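Local coordinates for cellulose binding domain-containing protein (PDB 4B96) that probably binds cellulose through this family 3b carbohydrate-binding module, the calcium-containing C-terminal part of a longer, probably membrane-bound, protein of a biomass-sensing system, at residues 43-48 with 135-140. Numbering follows the deposited sequence.
Sequences RYYFKD and KMTVYI. With CA (calcium ion), chain E.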
ATOM      1  N   ARG A  43      -5.201  -6.881   8.911  1.00 16.43           N
ATOM      2  CA  ARG A  43      -4.372  -6.653  10.097  1.00 18.44           C
ATOM      3  C   ARG A  43      -4.443  -5.241  10.607  1.00 20.64           C
ATOM      4  O   ARG A  43      -4.353  -4.312   9.813  1.00 15.37           O
ATOM      5  CB  ARG A  43      -2.901  -6.987   9.815  1.00 16.27           C
ATOM      6  CG  ARG A  43      -2.707  -8.514   9.622  1.00 19.94           C
ATOM      7  CD  ARG A  43      -1.259  -8.836   9.264  1.00 18.07           C
ATOM      8  NE  ARG A  43      -1.233 -10.267   8.956  1.00 21.07           N
ATOM      9  CZ  ARG A  43      -0.174 -10.937   8.517  1.00 28.09           C
ATOM     10  NH1 ARG A  43       0.966 -10.321   8.309  1.00 27.60           N
ATOM     11  NH2 ARG A  43      -0.272 -12.238   8.272  1.00 26.42           N
ATOM     12  N   TYR A  44      -4.566  -5.103  11.932  1.00 18.43           N
ATOM     13  CA  TYR A  44      -4.502  -3.822  12.629  1.00 17.25           C
ATOM     14  C   TYR A  44      -3.233  -3.879  13.489  1.00 18.79           C
ATOM     15  O   TYR A  44      -3.102  -4.732  14.381  1.00 17.05           O
ATOM     16  CB  TYR A  44      -5.738  -3.647  13.504  1.00 15.78           C
ATOM     17  CG  TYR A  44      -5.786  -2.260  14.164  1.00 17.21           C
ATOM     18  CD1 TYR A  44      -5.008  -1.980  15.306  1.00 13.09           C
ATOM     19  CD2 TYR A  44      -6.576  -1.226  13.615  1.00 15.84           C
ATOM     20  CE1 TYR A  44      -5.032  -0.687  15.881  1.00 14.04           C
ATOM     21  CE2 TYR A  44      -6.617   0.076  14.169  1.00 15.93           C
ATOM     22  CZ  TYR A  44      -5.854   0.331  15.313  1.00 16.69           C
ATOM     23  OH  TYR A  44      -5.829   1.587  15.873  1.00 15.17           O
ATOM     24  N   TYR A  45      -2.280  -3.014  13.210  1.00 16.70           N
ATOM     25  CA  TYR A  45      -0.993  -3.039  13.913  1.00 16.14           C
ATOM     26  C   TYR A  45      -1.011  -2.142  15.110  1.00 18.80           C
ATOM     27  O   TYR A  45      -1.414  -0.964  15.007  1.00 16.45           O
ATOM     28  CB  TYR A  45       0.097  -2.535  12.998  1.00 15.55           C
ATOM     29  CG  TYR A  45       0.231  -3.442  11.813  1.00 18.84           C
ATOM     30  CD1 TYR A  45       1.093  -4.536  11.869  1.00 19.17           C
ATOM     31  CD2 TYR A  45      -0.488  -3.193  10.649  1.00 19.28           C
ATOM     32  CE1 TYR A  45       1.206  -5.386  10.828  1.00 22.03           C
ATOM     33  CE2 TYR A  45      -0.345  -4.041   9.532  1.00 20.43           C
ATOM     34  CZ  TYR A  45       0.476  -5.127   9.644  1.00 22.96           C
ATOM     35  OH  TYR A  45       0.623  -6.000   8.602  1.00 22.76           O
ATOM     36  N   PHE A  46      -0.542  -2.669  16.242  1.00 18.58           N
ATOM     37  CA  PHE A  46      -0.486  -1.876  17.460  1.00 20.23           C
ATOM     38  C   PHE A  46       0.691  -2.289  18.335  1.00 22.39           C
ATOM     39  O   PHE A  46       1.316  -3.363  18.145  1.00 21.59           O
ATOM     40  CB  PHE A  46      -1.822  -1.948  18.200  1.00 16.32           C
ATOM     41  CG  PHE A  46      -2.133  -3.309  18.763  1.00 17.51           C
ATOM     42  CD1 PHE A  46      -2.660  -4.342  17.943  1.00 18.34           C
ATOM     43  CD2 PHE A  46      -1.942  -3.576  20.137  1.00 20.97           C
ATOM     44  CE1 PHE A  46      -2.978  -5.612  18.458  1.00 19.32           C
ATOM     45  CE2 PHE A  46      -2.266  -4.865  20.661  1.00 20.70           C
ATOM     46  CZ  PHE A  46      -2.749  -5.879  19.834  1.00 19.15           C
ATOM     47  N   LYS A  47       1.058  -1.395  19.241  1.00 17.64           N
ATOM     48  CA  LYS A  47       2.178  -1.679  20.145  1.00 20.61           C
ATOM     49  C   LYS A  47       1.585  -1.776  21.550  1.00 21.42           C
ATOM     50  O   LYS A  47       1.027  -0.810  22.045  1.00 20.69           O
ATOM     51  CB  LYS A  47       3.174  -0.525  20.087  1.00 18.99           C
ATOM     52  CG  LYS A  47       4.461  -0.774  20.909  1.00 24.54           C
ATOM     53  CD  LYS A  47       5.436   0.417  20.699  1.00 28.83           C
ATOM     54  CE  LYS A  47       6.828   0.170  21.331  1.00 37.50           C
ATOM     55  NZ  LYS A  47       6.720   0.054  22.787  1.00 43.44           N
ATOM     56  N   ASP A  48       1.726  -2.912  22.218  1.00 18.52           N
ATOM     57  CA  ASP A  48       1.172  -3.027  23.562  1.00 20.99           C
ATOM     58  C   ASP A  48       1.762  -4.271  24.207  1.00 20.75           C
ATOM     59  O   ASP A  48       2.071  -5.241  23.527  1.00 23.78           O
ATOM     60  CB  ASP A  48      -0.342  -3.141  23.486  1.00 21.29           C
ATOM     61  CG  ASP A  48      -0.986  -2.986  24.847  1.00 25.04           C
ATOM     62  OD1 ASP A  48      -1.036  -1.836  25.344  1.00 27.65           O
ATOM     63  OD2 ASP A  48      -1.418  -4.026  25.409  1.00 24.70           O
ATOM     64  N   LYS A 135      -2.753   2.196   6.502  1.00 14.69           N
ATOM     65  CA  LYS A 135      -1.946   1.667   7.622  1.00 19.56           C
ATOM     66  C   LYS A 135      -2.600   0.465   8.259  1.00 16.78           C
ATOM     67  O   LYS A 135      -2.134  -0.070   9.262  1.00 15.75           O
ATOM     68  CB  LYS A 135      -1.584   2.766   8.663  1.00 17.86           C
ATOM     69  CG  LYS A 135      -0.737   3.892   7.989  1.00 18.75           C
ATOM     70  CD  LYS A 135      -0.304   4.917   9.036  1.00 21.79           C
ATOM     71  CE  LYS A 135       0.908   4.418   9.831  1.00 28.09           C
ATOM     72  NZ  LYS A 135       1.105   5.283  11.036  1.00 28.12           N
ATOM     73  N   MET A 136      -3.663  -0.033   7.639  1.00 15.00           N
ATOM     74  CA  MET A 136      -4.101  -1.396   7.931  1.00 20.28           C
ATOM     75  C   MET A 136      -3.868  -2.222   6.681  1.00 18.85           C
ATOM     76  O   MET A 136      -3.973  -1.673   5.581  1.00 19.63           O
ATOM     77  CB  MET A 136      -5.612  -1.442   8.314  1.00 17.18           C
ATOM     78  CG  MET A 136      -5.834  -0.840   9.725  1.00 19.49           C
ATOM     79  SD  MET A 136      -7.603  -0.756  10.073  1.00 18.58           S
ATOM     80  CE  MET A 136      -8.124  -2.467  10.077  1.00 14.01           C
ATOM     81  N   THR A 137      -3.552  -3.518   6.828  1.00 19.16           N
ATOM     82  CA  THR A 137      -3.262  -4.324   5.631  1.00 17.80           C
ATOM     83  C   THR A 137      -4.319  -5.394   5.313  1.00 16.99           C
ATOM     84  O   THR A 137      -4.994  -5.904   6.205  1.00 19.11           O
ATOM     85  CB  THR A 137      -1.910  -5.014   5.743  1.00 12.64           C
ATOM     86  OG1 THR A 137      -1.794  -5.661   7.011  1.00 15.71           O
ATOM     87  CG2 THR A 137      -0.760  -3.926   5.638  1.00 14.35           C
ATOM     88  N   VAL A 138      -4.397  -5.777   4.037  1.00 17.82           N
ATOM     89  CA  VAL A 138      -5.307  -6.848   3.626  1.00 16.51           C
ATOM     90  C   VAL A 138      -4.492  -7.834   2.798  1.00 15.45           C
ATOM     91  O   VAL A 138      -3.657  -7.423   1.959  1.00 15.84           O
ATOM     92  CB  VAL A 138      -6.513  -6.309   2.747  1.00 16.90           C
ATOM     93  CG1 VAL A 138      -7.499  -7.461   2.504  1.00 17.33           C
ATOM     94  CG2 VAL A 138      -7.212  -5.173   3.460  1.00 15.26           C
ATOM     95  N   TYR A 139      -4.766  -9.112   3.008  1.00 16.85           N
ATOM     96  CA  TYR A 139      -4.126 -10.184   2.279  1.00 19.52           C
ATOM     97  C   TYR A 139      -5.181 -11.077   1.663  1.00 20.45           C
ATOM     98  O   TYR A 139      -6.185 -11.394   2.288  1.00 22.63           O
ATOM     99  CB  TYR A 139      -3.261 -11.080   3.195  1.00 18.75           C
ATOM    100  CG  TYR A 139      -2.274 -10.248   3.958  1.00 23.20           C
ATOM    101  CD1 TYR A 139      -2.712  -9.484   5.044  1.00 20.16           C
ATOM    102  CD2 TYR A 139      -0.916 -10.155   3.546  1.00 24.08           C
ATOM    103  CE1 TYR A 139      -1.853  -8.650   5.727  1.00 20.93           C
ATOM    104  CE2 TYR A 139       0.002  -9.337   4.254  1.00 24.39           C
ATOM    105  CZ  TYR A 139      -0.487  -8.592   5.347  1.00 22.73           C
ATOM    106  OH  TYR A 139       0.311  -7.725   6.085  1.00 24.41           O
ATOM    107  N   ILE A 140      -4.900 -11.515   0.440  1.00 19.48           N
ATOM    108  CA  ILE A 140      -5.703 -12.590  -0.177  1.00 22.82           C
ATOM    109  C   ILE A 140      -4.766 -13.749  -0.396  1.00 25.51           C
ATOM    110  O   ILE A 140      -3.714 -13.598  -1.048  1.00 26.71           O
ATOM    111  CB  ILE A 140      -6.270 -12.160  -1.523  1.00 24.25           C
ATOM    112  CG1 ILE A 140      -7.236 -11.005  -1.336  1.00 23.81           C
ATOM    113  CG2 ILE A 140      -6.953 -13.393  -2.214  1.00 31.22           C
ATOM    114  CD1 ILE A 140      -7.654 -10.361  -2.687  1.00 23.84           C
TER
HETATM  115 CA    CA E1155       0.087   1.224  22.210  1.00 25.95          CA
HETATM  116  O   HOH W   1      -0.685   0.554  24.476  1.00 20.90           O
HETATM  117  O   HOH W   2      -2.016   0.169  21.941  1.00 21.63           O
HETATM  118  O   HOH W   3       2.153   1.448  23.772  1.00 27.04           O
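Arg-43 lays its guanidinium group over the ring of Tyr-139, with CZ 4.3 Å from the ring centroid. This is an off-centre cation-pi contact, the two planes tilted 38° apart, and it gathers over the CE1 and CZ rim of the ring. The arginine chain is extended from CG to NE, long enough to bring its charge over the CE1-CZ side of the ring while its methylenes lie against CE1. Glu-87 forms a salt bridge with NE, and Tyr-85 supplies a second aromatic partner, so the charge probably has both an acid and two aromatic rings to steady it. Tyr-139 turns its own hydroxyl to Glu-149.

On the same face, Tyr-45 reaches toward the neighbouring strand, CG lying beside the backbone N (chi1 -63°), and presents its CE2 and OH edge to Thr-137, whose OG1 lies near the ring plane and shares a hydrogen bond of 2.9 Å with Tyr-45 OH. A small beta-branched threonine suits this place, offering a hydroxyl to the tyrosine and a methyl, CG2, to the rim of its ring. Thr-137 OG1 also touches Arg-43 CB.

Beneath these groups, Arg-43 and Thr-137 form an antiparallel hydrogen-bonded pair, with Arg-43 N to Thr-137 O at 2.9 Å and Thr-137 N to Arg-43 O at 3.2 Å. At Tyr-45 the two segments have already parted, and Ser-122 OG bridges them, bonding both Tyr-45 N and Lys-135 O.

On the other face, Met-136 SD meets Tyr-44 CD2 at 3.7 Å, an oblique Met-aromatic contact; flexible thioether and broad ring pack toward Phe-25 and Trp-23 of strand 20-29. Farther along, Lys-47 O binds calcium at 2.2 Å, with Asn-116, Asp-119, Asp-120 and waters. Neighbouring antiparallel strands, packed through one face against a second sheet beside a bound calcium, are characteristic of the CBM3 beta-sandwich.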